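Local coordinates for protein putative 6-phosphogluconolactonase (Neisseria gonorrhoeae, PDB 3LHI) that probably hydrolyses 6-phospho-D-glucono-1,5-lactone to 6-phospho-D-gluconate, the second step of the oxidative pentose phosphate pathway, at residues Q16-A21 with F190-G195; S216-L219 with N225-V228; L131-G136 with D181-T186; V63-A68 with E87-N92. All blocks are in the same frame, centred on the assembly; numbering follows the deposited sequence. Where two conformers were deposited one is given.

Contact 1: residues Q16-A21 with F190-G195; sequences QSLADA and FLAIQG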
loop_
_atom_site.group_PDB
_atom_site.type_symbol
_atom_site.label_atom_id
_atom_site.label_comp_id
_atom_site.label_asym_id
_atom_site.label_seq_id
_atom_site.Cartn_x
_atom_site.Cartn_y
_atom_site.Cartn_z
ATOM N N GLN A 16 -10.319 9.461 -9.963
ATOM C CA GLN A 16 -11.561 9.819 -9.334
ATOM C C GLN A 16 -12.394 8.586 -9.014
ATOM O O GLN A 16 -13.014 8.481 -7.942
ATOM C CB GLN A 16 -12.387 10.810 -10.176
ATOM C CG GLN A 16 -13.623 11.259 -9.465
ATOM C CD GLN A 16 -13.327 12.142 -8.231
ATOM O OE1 GLN A 16 -12.602 13.153 -8.350
ATOM N NE2 GLN A 16 -13.838 11.750 -7.065
ATOM N N SER A 17 -12.419 7.643 -9.950
ATOM C CA SER A 17 -13.209 6.436 -9.788
ATOM C C SER A 17 -12.649 5.530 -8.668
ATOM O O SER A 17 -13.408 4.887 -7.955
ATOM C CB SER A 17 -13.271 5.670 -11.107
ATOM O OG SER A 17 -14.025 6.368 -12.078
ATOM N N LEU A 18 -11.330 5.496 -8.514
ATOM C CA LEU A 18 -10.692 4.785 -7.400
ATOM C C LEU A 18 -11.019 5.516 -6.097
ATOM O O LEU A 18 -11.370 4.886 -5.106
ATOM C CB LEU A 18 -9.193 4.670 -7.635
ATOM C CG LEU A 18 -8.424 3.927 -6.535
ATOM C CD1 LEU A 18 -8.972 2.535 -6.255
ATOM C CD2 LEU A 18 -6.944 3.928 -6.863
ATOM N N ALA A 19 -10.908 6.845 -6.080
ATOM C CA ALA A 19 -11.258 7.594 -4.871
ATOM C C ALA A 19 -12.710 7.309 -4.433
ATOM O O ALA A 19 -13.011 7.172 -3.249
ATOM C CB ALA A 19 -11.034 9.088 -5.091
ATOM N N ASP A 20 -13.611 7.253 -5.418
ATOM C CA ASP A 20 -15.021 7.028 -5.135
ATOM C C ASP A 20 -15.189 5.642 -4.490
ATOM O O ASP A 20 -15.897 5.488 -3.488
ATOM C CB ASP A 20 -15.867 7.109 -6.394
ATOM C CG ASP A 20 -15.962 8.506 -6.976
ATOM O OD1 ASP A 20 -15.597 9.497 -6.329
ATOM O OD2 ASP A 20 -16.409 8.556 -8.177
ATOM N N ALA A 21 -14.546 4.626 -5.056
ATOM C CA ALA A 21 -14.667 3.258 -4.553
ATOM C C ALA A 21 -14.026 3.121 -3.182
ATOM O O ALA A 21 -14.565 2.433 -2.310
ATOM C CB ALA A 21 -14.056 2.251 -5.550
ATOM N N PHE A 190 -7.374 -2.999 -3.106
ATOM C CA PHE A 190 -7.381 -2.351 -4.412
ATOM C C PHE A 190 -5.966 -2.385 -4.993
ATOM O O PHE A 190 -4.997 -2.328 -4.245
ATOM C CB PHE A 190 -7.817 -0.914 -4.289
ATOM C CG PHE A 190 -9.227 -0.723 -3.865
ATOM C CD1 PHE A 190 -9.590 -0.740 -2.510
ATOM C CD2 PHE A 190 -10.203 -0.536 -4.796
ATOM C CE1 PHE A 190 -10.931 -0.592 -2.143
ATOM C CE2 PHE A 190 -11.490 -0.357 -4.439
ATOM C CZ PHE A 190 -11.870 -0.428 -3.125
ATOM N N LEU A 191 -5.843 -2.453 -6.314
ATOM C CA LEU A 191 -4.569 -2.337 -7.039
ATOM C C LEU A 191 -4.769 -1.246 -8.091
ATOM O O LEU A 191 -5.723 -1.338 -8.907
ATOM C CB LEU A 191 -4.205 -3.666 -7.718
ATOM C CG LEU A 191 -2.955 -3.606 -8.609
ATOM C CD1 LEU A 191 -1.701 -3.281 -7.816
ATOM C CD2 LEU A 191 -2.782 -4.932 -9.343
ATOM N N ALA A 192 -3.884 -0.268 -8.103
ATOM C CA ALA A 192 -3.878 0.762 -9.119
ATOM C C ALA A 192 -2.617 0.683 -9.935
ATOM O O ALA A 192 -1.518 0.669 -9.385
ATOM C CB ALA A 192 -3.944 2.121 -8.454
ATOM N N ILE A 193 -2.786 0.547 -11.252
ATOM C CA ILE A 193 -1.680 0.428 -12.193
ATOM C C ILE A 193 -1.985 1.272 -13.425
ATOM O O ILE A 193 -3.135 1.518 -13.731
ATOM C CB ILE A 193 -1.397 -1.044 -12.549
ATOM C CG1 ILE A 193 -2.650 -1.797 -12.968
ATOM C CG2 ILE A 193 -0.560 -1.761 -11.450
ATOM C CD1 ILE A 193 -2.378 -3.057 -13.804
ATOM N N GLN A 194 -0.932 1.689 -14.109
ATOM C CA GLN A 194 -1.069 2.510 -15.314
ATOM C C GLN A 194 -0.102 2.058 -16.425
ATOM O O GLN A 194 1.089 1.745 -16.161
ATOM C CB GLN A 194 -0.864 3.981 -14.940
ATOM C CG GLN A 194 -1.002 4.950 -16.087
ATOM C CD GLN A 194 -0.844 6.409 -15.664
ATOM O OE1 GLN A 194 -0.934 6.765 -14.477
ATOM N NE2 GLN A 194 -0.639 7.267 -16.652
ATOM N N GLY A 195 -0.624 1.960 -17.663
ATOM C CA GLY A 195 0.277 1.768 -18.840
ATOM C C GLY A 195 0.399 0.343 -19.336
ATOM O O GLY A 195 0.257 -0.614 -18.559
#
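L18 of helix 11-33 packs on F190 and A192 of strand 188-194, and A21, three residues on, packs on F190. Earlier in the segment, Q16 does not touch the strand; its NE2 donates to D20 OD1 at 3.0 Å, the acceptor lying almost in the amide plane. L18 makes the main contact. With CG anti to the backbone N (chi1 -179°), its two methyls divide the work: CD1 lies 3.6 Å from F190 CD2, and CD2 lies 3.8 Å from A192 CB. The leucine and phenylalanine side chains lie alongside, pointing in opposite senses, and CD1 approaches the ring obliquely. D20 OD1, which accepts from Q16, also forms a salt bridge with K56. At A21, CB meets the same ring further out, 3.8 Å from F190 CE2. The axes of the two short segments pass 10.8 Å apart at 174°, a helix running antiparallel to a sheet strand as in Rossmann-like alpha/beta layers. F229 of the next strand adds to this packing by touching L18, A21 and F190. All three pairings across the interface are between carbon atoms, which implies that shape and exclusion of water, with no directed bond, hold these faces together.

Contact 2: residues S216-L219 with N225-V228; sequences SLVL and NCHV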
loop_
_atom_site.group_PDB
_atom_site.type_symbol
_atom_site.label_atom_id
_atom_site.label_comp_id
_atom_site.label_asym_id
_atom_site.label_seq_id
_atom_site.Cartn_x
_atom_site.Cartn_y
_atom_site.Cartn_z
ATOM N N SER A 216 1.533 -11.737 -7.994
ATOM C CA SER A 216 0.829 -12.974 -8.308
ATOM C C SER A 216 0.411 -13.723 -7.063
ATOM O O SER A 216 -0.553 -14.477 -7.106
ATOM C CB SER A 216 1.657 -13.946 -9.170
ATOM O OG SER A 216 2.731 -14.517 -8.481
ATOM N N LEU A 217 1.161 -13.583 -5.977
ATOM C CA LEU A 217 0.829 -14.280 -4.741
ATOM C C LEU A 217 -0.373 -13.672 -4.026
ATOM O O LEU A 217 -1.003 -14.321 -3.174
ATOM C CB LEU A 217 2.025 -14.353 -3.801
ATOM C CG LEU A 217 3.305 -14.968 -4.399
ATOM C CD1 LEU A 217 4.378 -14.986 -3.308
ATOM C CD2 LEU A 217 3.034 -16.319 -5.073
ATOM N N VAL A 218 -0.648 -12.392 -4.316
ATOM C CA VAL A 218 -1.831 -11.716 -3.830
ATOM C C VAL A 218 -3.011 -12.042 -4.719
ATOM O O VAL A 218 -4.060 -12.404 -4.210
ATOM C CB VAL A 218 -1.586 -10.196 -3.770
ATOM C CG1 VAL A 218 -2.903 -9.448 -3.359
ATOM C CG2 VAL A 218 -0.376 -9.814 -2.864
ATOM N N LEU A 219 -2.858 -11.934 -6.029
ATOM C CA LEU A 219 -3.940 -12.153 -7.001
ATOM C C LEU A 219 -4.519 -13.559 -6.879
ATOM O O LEU A 219 -5.733 -13.761 -7.032
ATOM C CB LEU A 219 -3.442 -11.910 -8.440
ATOM C CG LEU A 219 -3.015 -10.487 -8.776
ATOM C CD1 LEU A 219 -2.418 -10.448 -10.201
ATOM C CD2 LEU A 219 -4.187 -9.511 -8.656
ATOM N N ASN A 225 -9.906 -10.916 -3.215
ATOM C CA ASN A 225 -10.545 -10.448 -4.441
ATOM C C ASN A 225 -10.111 -9.011 -4.703
ATOM O O ASN A 225 -10.747 -8.067 -4.243
ATOM C CB ASN A 225 -12.055 -10.485 -4.286
ATOM C CG ASN A 225 -12.786 -9.993 -5.562
ATOM O OD1 ASN A 225 -12.297 -10.192 -6.691
ATOM N ND2 ASN A 225 -13.952 -9.359 -5.378
ATOM N N CYS A 226 -9.020 -8.848 -5.449
ATOM C CA CYS A 226 -8.447 -7.520 -5.706
ATOM C C CYS A 226 -9.254 -6.699 -6.703
ATOM O O CYS A 226 -9.552 -7.174 -7.820
ATOM C CB CYS A 226 -7.022 -7.607 -6.275
ATOM S SG CYS A 226 -5.798 -8.217 -5.193
ATOM N N HIS A 227 -9.560 -5.456 -6.328
ATOM C CA HIS A 227 -10.262 -4.532 -7.238
ATOM C C HIS A 227 -9.168 -3.746 -7.997
ATOM O O HIS A 227 -8.474 -2.951 -7.380
ATOM C CB HIS A 227 -11.148 -3.611 -6.391
ATOM C CG HIS A 227 -12.090 -4.344 -5.486
ATOM N ND1 HIS A 227 -13.333 -4.754 -5.923
ATOM C CD2 HIS A 227 -11.976 -4.758 -4.191
ATOM C CE1 HIS A 227 -13.956 -5.385 -4.936
ATOM N NE2 HIS A 227 -13.158 -5.399 -3.871
ATOM N N VAL A 228 -9.016 -3.987 -9.311
ATOM C CA VAL A 228 -7.906 -3.478 -10.083
ATOM C C VAL A 228 -8.390 -2.286 -10.938
ATOM O O VAL A 228 -9.407 -2.397 -11.641
ATOM C CB VAL A 228 -7.241 -4.557 -10.970
ATOM C CG1 VAL A 228 -6.020 -3.933 -11.666
ATOM C CG2 VAL A 228 -6.898 -5.835 -10.146
HETATM O O HOH W 1 -7.115 -11.083 -6.042
#
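C226, the first residue of strand 226-231, turns its side chain toward helix 215-219 and meets V218 and L219 there; the residue has a second deposited conformer, so its distances describe one placement. CA sends CB toward the helix, where CB comes within 4.2 Å of L219 CD2, a loose graze. One bond further, SG stands anti to the carbonyl carbon (chi1 -68°), and this torsion carries it between two branched side chains. On the valine it touches CG1 at 3.6 Å, the closest approach of the two segments; on the leucine it touches CD2 at 4.0 Å. V218 offers that methyl because CG1 is anti to its own backbone N (chi1 175°). L219 gets there differently: CG lies beside its backbone N, and the CD2 branch bends over to the cysteine.

Polar atoms meet through water 1. It accepts from C226 N at 3.0 Å and lies 3.2 Å from L219 O, to which it can donate, although other acceptors compete for its protons. The water thus gives the C226 amide a partner at the start of the strand.

Around this buried joint, F202 and A205 of helix 196-206 touch L219, while L180 and I183 of helix 180-184 touch V218. Strand 226-231 itself lies between strands 3-8 and 188-194, with C226 hydrogen-bonded through its backbone to V4.

Contact 3: residues L131-G136 with D181-T186; sequences LILGMG and DAIAHT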
loop_
_atom_site.group_PDB
_atom_site.type_symbol
_atom_site.label_atom_id
_atom_site.label_comp_id
_atom_site.label_asym_id
_atom_site.label_seq_id
_atom_site.Cartn_x
_atom_site.Cartn_y
_atom_site.Cartn_z
ATOM N N LEU A 131 -6.876 -1.365 1.693
ATOM C CA LEU A 131 -5.472 -1.289 1.250
ATOM C C LEU A 131 -5.457 -0.945 -0.225
ATOM O O LEU A 131 -6.189 -1.549 -1.013
ATOM C CB LEU A 131 -4.807 -2.653 1.476
ATOM C CG LEU A 131 -3.476 -2.909 0.790
ATOM C CD1 LEU A 131 -2.343 -1.965 1.302
ATOM C CD2 LEU A 131 -3.068 -4.387 1.018
ATOM N N ILE A 132 -4.644 0.036 -0.618
ATOM C CA ILE A 132 -4.368 0.263 -2.040
ATOM C C ILE A 132 -2.893 -0.069 -2.300
ATOM O O ILE A 132 -1.968 0.515 -1.713
ATOM C CB ILE A 132 -4.711 1.677 -2.576
ATOM C CG1 ILE A 132 -6.153 2.081 -2.262
ATOM C CG2 ILE A 132 -4.452 1.731 -4.107
ATOM C CD1 ILE A 132 -6.348 2.618 -0.889
ATOM N N LEU A 133 -2.735 -1.061 -3.170
ATOM C CA LEU A 133 -1.463 -1.535 -3.674
ATOM C C LEU A 133 -1.100 -0.877 -4.995
ATOM O O LEU A 133 -1.978 -0.357 -5.705
ATOM C CB LEU A 133 -1.534 -3.048 -3.879
ATOM C CG LEU A 133 -1.634 -3.909 -2.618
ATOM C CD1 LEU A 133 -1.827 -5.366 -2.985
ATOM C CD2 LEU A 133 -0.402 -3.698 -1.752
ATOM N N GLY A 134 0.183 -0.873 -5.301
ATOM C CA GLY A 134 0.668 -0.629 -6.620
ATOM C C GLY A 134 1.474 -1.833 -7.079
ATOM O O GLY A 134 1.544 -2.847 -6.389
HETATM N N MSE A 135 2.045 -1.760 -8.268
HETATM C CA MSE A 135 2.863 -2.841 -8.804
HETATM C C MSE A 135 4.011 -2.264 -9.601
HETATM O O MSE A 135 3.782 -1.381 -10.449
HETATM C CB MSE A 135 2.011 -3.749 -9.661
HETATM C CG MSE A 135 2.751 -5.005 -10.187
HETATM SE SE MSE A 135 1.798 -5.822 -11.651
HETATM C CE MSE A 135 2.257 -4.456 -12.931
ATOM N N GLY A 136 5.219 -2.758 -9.387
ATOM C CA GLY A 136 6.350 -2.355 -10.209
ATOM C C GLY A 136 6.398 -3.109 -11.533
ATOM O O GLY A 136 5.671 -4.078 -11.776
ATOM N N ASP A 181 0.610 -12.124 4.439
ATOM C CA ASP A 181 -0.500 -12.408 5.381
ATOM C C ASP A 181 -1.285 -11.163 5.683
ATOM O O ASP A 181 -2.529 -11.198 5.730
ATOM C CB ASP A 181 0.067 -13.038 6.662
ATOM C CG ASP A 181 -0.986 -13.323 7.693
ATOM O OD1 ASP A 181 -1.242 -12.441 8.535
ATOM O OD2 ASP A 181 -1.496 -14.440 7.657
ATOM N N ALA A 182 -0.611 -10.073 5.962
ATOM C CA ALA A 182 -1.268 -8.823 6.297
ATOM C C ALA A 182 -2.126 -8.341 5.128
ATOM O O ALA A 182 -3.259 -7.879 5.343
ATOM C CB ALA A 182 -0.238 -7.723 6.715
ATOM N N ILE A 183 -1.599 -8.430 3.918
ATOM C CA ILE A 183 -2.354 -8.034 2.735
ATOM C C ILE A 183 -3.564 -8.882 2.551
ATOM O O ILE A 183 -4.681 -8.374 2.348
ATOM C CB ILE A 183 -1.433 -8.093 1.458
ATOM C CG1 ILE A 183 -0.322 -7.072 1.594
ATOM C CG2 ILE A 183 -2.241 -7.967 0.164
ATOM C CD1 ILE A 183 0.810 -7.206 0.496
ATOM N N ALA A 184 -3.381 -10.204 2.671
ATOM C CA ALA A 184 -4.444 -11.153 2.404
ATOM C C ALA A 184 -5.608 -11.009 3.392
ATOM O O ALA A 184 -6.738 -11.362 3.021
ATOM C CB ALA A 184 -3.911 -12.574 2.425
ATOM N N HIS A 185 -5.320 -10.548 4.600
ATOM C CA HIS A 185 -6.337 -10.423 5.646
ATOM C C HIS A 185 -6.907 -9.026 5.775
ATOM O O HIS A 185 -7.609 -8.676 6.733
ATOM C CB HIS A 185 -5.835 -10.962 6.992
ATOM C CG HIS A 185 -5.604 -12.423 6.962
ATOM N ND1 HIS A 185 -4.453 -12.969 6.430
ATOM C CD2 HIS A 185 -6.416 -13.462 7.288
ATOM C CE1 HIS A 185 -4.551 -14.295 6.467
ATOM N NE2 HIS A 185 -5.732 -14.615 6.987
ATOM N N THR A 186 -6.636 -8.190 4.770
ATOM C CA THR A 186 -7.241 -6.873 4.659
ATOM C C THR A 186 -8.610 -7.063 3.955
ATOM O O THR A 186 -8.696 -7.673 2.913
ATOM C CB THR A 186 -6.345 -5.917 3.854
ATOM O OG1 THR A 186 -5.130 -5.736 4.590
ATOM C CG2 THR A 186 -7.027 -4.592 3.712
#
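L131 and I183 form the tight side of this contact, where strand 130-133 meets the end of helix 180-184. L131 CD2 rests 3.8 Å from I183 CG2 and lies nearly as close to CG1, so one methyl fits against the fork of the isoleucine as the two side chains cross obliquely. Beside it, T186 CG2 reaches L131 CB at 3.7 Å. T186 OG1 donates to A182 O at 2.9 Å, an oxygen also bonded by Q127 NE2; with OG1 beside the backbone N (chi1 -64°) the methyl is the branch left facing the strand. L133 packs less closely, its CD1 lying 4.1 Å from I183 CG2.

The exposed part differs. H185, the first residue to leave helical angles, takes no part in the packing; its ND1 donates to D181 O at 2.7 Å, with that oxygen almost in the ring plane. The same oxygen accepts H185 N at 3.1 Å, so two donors grip it where the helix stops.

The closest pairs across the contact are all between carbons. Strand 130-133 runs between parallel strands 36-40 and 188-194, and the helix end packs on its face, consistent with this family's layered, Rossmann-like alpha/beta fold.

Contact 4: residues V63-A68 with E87-N92; sequences VGITLA and EYLLKN. With EDO (1,2-ethanediol), chain C.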
loop_
_atom_site.group_PDB
_atom_site.type_symbol
_atom_site.label_atom_id
_atom_site.label_comp_id
_atom_site.label_asym_id
_atom_site.label_seq_id
_atom_site.Cartn_x
_atom_site.Cartn_y
_atom_site.Cartn_z
ATOM N N VAL A 63 -10.618 7.822 11.009
ATOM C CA VAL A 63 -9.893 6.999 10.050
ATOM C C VAL A 63 -8.415 7.120 10.345
ATOM O O VAL A 63 -7.860 8.231 10.452
ATOM C CB VAL A 63 -10.170 7.450 8.616
ATOM C CG1 VAL A 63 -9.367 6.595 7.609
ATOM C CG2 VAL A 63 -11.668 7.402 8.325
ATOM N N GLY A 64 -7.751 5.988 10.508
ATOM C CA GLY A 64 -6.293 5.940 10.569
ATOM C C GLY A 64 -5.760 5.717 9.180
ATOM O O GLY A 64 -6.350 4.960 8.429
ATOM N N ILE A 65 -4.680 6.423 8.832
ATOM C CA ILE A 65 -4.026 6.248 7.541
ATOM C C ILE A 65 -2.586 5.831 7.792
ATOM O O ILE A 65 -1.900 6.368 8.661
ATOM C CB ILE A 65 -4.064 7.551 6.667
ATOM C CG1 ILE A 65 -5.509 7.939 6.407
ATOM C CG2 ILE A 65 -3.300 7.284 5.325
ATOM C CD1 ILE A 65 -5.704 9.179 5.561
ATOM N N THR A 66 -2.137 4.866 7.010
ATOM C CA THR A 66 -0.786 4.378 7.087
ATOM C C THR A 66 -0.339 3.926 5.697
ATOM O O THR A 66 -1.004 4.157 4.691
ATOM C CB THR A 66 -0.721 3.216 8.095
ATOM O OG1 THR A 66 0.657 2.984 8.483
ATOM C CG2 THR A 66 -1.369 1.895 7.595
ATOM N N LEU A 67 0.834 3.313 5.670
ATOM C CA LEU A 67 1.468 2.845 4.454
ATOM C C LEU A 67 1.510 1.353 4.294
ATOM O O LEU A 67 1.681 0.642 5.291
ATOM C CB LEU A 67 2.923 3.338 4.444
ATOM C CG LEU A 67 3.134 4.820 4.488
ATOM C CD1 LEU A 67 4.597 5.203 4.748
ATOM C CD2 LEU A 67 2.648 5.419 3.205
ATOM N N ALA A 68 1.441 0.894 3.064
ATOM C CA ALA A 68 1.652 -0.531 2.753
ATOM C C ALA A 68 3.138 -0.884 2.876
ATOM O O ALA A 68 3.473 -2.056 3.113
ATOM C CB ALA A 68 1.191 -0.824 1.331
ATOM N N GLU A 87 2.321 15.246 1.694
ATOM C CA GLU A 87 2.230 16.294 0.661
ATOM C C GLU A 87 0.884 16.174 -0.063
ATOM O O GLU A 87 0.260 17.195 -0.349
ATOM C CB GLU A 87 3.378 16.190 -0.329
ATOM C CG GLU A 87 3.311 17.220 -1.470
ATOM C CD GLU A 87 4.562 17.387 -2.286
ATOM O OE1 GLU A 87 5.513 16.582 -2.159
ATOM O OE2 GLU A 87 4.593 18.371 -3.051
ATOM N N TYR A 88 0.460 14.967 -0.420
ATOM C CA TYR A 88 -0.624 14.815 -1.361
ATOM C C TYR A 88 -1.924 14.291 -0.831
ATOM O O TYR A 88 -2.940 14.458 -1.478
ATOM C CB TYR A 88 -0.147 13.980 -2.544
ATOM C CG TYR A 88 0.999 14.546 -3.375
ATOM C CD1 TYR A 88 0.794 15.587 -4.264
ATOM C CD2 TYR A 88 2.269 13.982 -3.314
ATOM C CE1 TYR A 88 1.800 16.035 -5.055
ATOM C CE2 TYR A 88 3.278 14.442 -4.118
ATOM C CZ TYR A 88 3.008 15.435 -5.018
ATOM O OH TYR A 88 4.058 15.833 -5.858
ATOM N N LEU A 89 -1.908 13.593 0.305
ATOM C CA LEU A 89 -3.127 13.007 0.864
ATOM C C LEU A 89 -3.607 13.681 2.143
ATOM O O LEU A 89 -4.803 13.878 2.285
ATOM C CB LEU A 89 -2.892 11.495 1.120
ATOM C CG LEU A 89 -4.120 10.730 1.705
ATOM C CD1 LEU A 89 -5.398 10.845 0.845
ATOM C CD2 LEU A 89 -3.710 9.219 1.896
ATOM N N LEU A 90 -2.704 13.978 3.067
ATOM C CA LEU A 90 -3.114 14.494 4.387
ATOM C C LEU A 90 -3.306 16.004 4.320
ATOM O O LEU A 90 -2.539 16.789 4.875
ATOM C CB LEU A 90 -2.122 14.100 5.462
ATOM C CG LEU A 90 -1.886 12.586 5.630
ATOM C CD1 LEU A 90 -0.855 12.341 6.710
ATOM C CD2 LEU A 90 -3.174 11.794 5.896
ATOM N N LYS A 91 -4.358 16.362 3.613
ATOM C CA LYS A 91 -4.716 17.745 3.261
ATOM C C LYS A 91 -6.198 17.726 2.999
ATOM O O LYS A 91 -6.834 16.689 2.876
ATOM C CB LYS A 91 -3.944 18.232 2.047
ATOM C CG LYS A 91 -4.311 17.513 0.813
ATOM C CD LYS A 91 -3.491 17.955 -0.390
ATOM C CE LYS A 91 -4.163 17.383 -1.677
ATOM N NZ LYS A 91 -3.253 17.150 -2.809
ATOM N N ASN A 92 -6.793 18.929 2.831
ATOM C CA ASN A 92 -8.235 19.023 2.615
ATOM C C ASN A 92 -8.950 18.284 3.778
ATOM O O ASN A 92 -8.488 18.384 4.909
ATOM C CB ASN A 92 -8.638 18.519 1.231
ATOM C CG ASN A 92 -8.021 19.324 0.109
ATOM O OD1 ASN A 92 -7.992 20.559 0.156
ATOM N ND2 ASN A 92 -7.523 18.628 -0.913
HETATM C C1 EDO C . 8.908 14.071 -0.864
HETATM O O1 EDO C . 9.459 14.115 -2.217
HETATM C C2 EDO C . 7.474 14.615 -0.711
HETATM O O2 EDO C . 6.556 14.128 -1.713
#
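K91 NZ is gripped by two oxygens, Y88 O at 3.0 Å and N51 OD1 of helix 47-54, in the chain that leaves helix 81-88 within the beta-alpha-beta unit of strands 63-71 and 98-99. NZ stands 36° out of the Y88 carbonyl plane, with a C=O...N angle of 116°. The lysine thus bonds back to the last residue of the helix; the contact with the strand is made by L89 and L90.

Those leucines meet I65, whose CB points at them from strand 63-71. Its CG1 branch is extended (chi2 180°), which sends CD1 outward to lie 3.7 Å from L90 CD2; here the side chains overlap side by side, head to tail. The shorter branch, CG2, meets L89 CD2 at 4.0 Å, tip to tip. L90 is the centre of an inverse gamma turn, closed by a weak K91 N to L89 O bond; both leucines reach the same isoleucine. W99 touches both I65 and L90, while F50 and L53 of helix 47-54 pack on L89.

Further from the strand, E87 CG sits 3.7 Å above the centre of the Y88 ring. A 1,2-ethanediol, probably from the crystallisation liquor, is bound at that glutamate, its O2 donating to E87 OE1 at 2.7 Å.

Overall arrangement
All four contacts reach one mixed sheet. The side chains of F190 and I65 leave it on one face, where helix 47-54 touches both contact 1 and contact 4; those of L131 and L133 leave on the opposite face, where I183 of contact 3 and V218 of contact 2 pack. Backbone pairing joins the strands: F190 N lies 2.8 Å from L131 O, and L191 N lies 2.9 Å from H227 O, both probable hydrogen bonds. Contacts 2 and 3, centres 8 Å apart, merge where V218 CG1 meets I183 CG2 at 3.9 Å. Contact 4, with 1,2-ethanediol at E87, touches contact 3 through A68 CB and L131 CD1, but its centre is about 23 Å from that of contact 2.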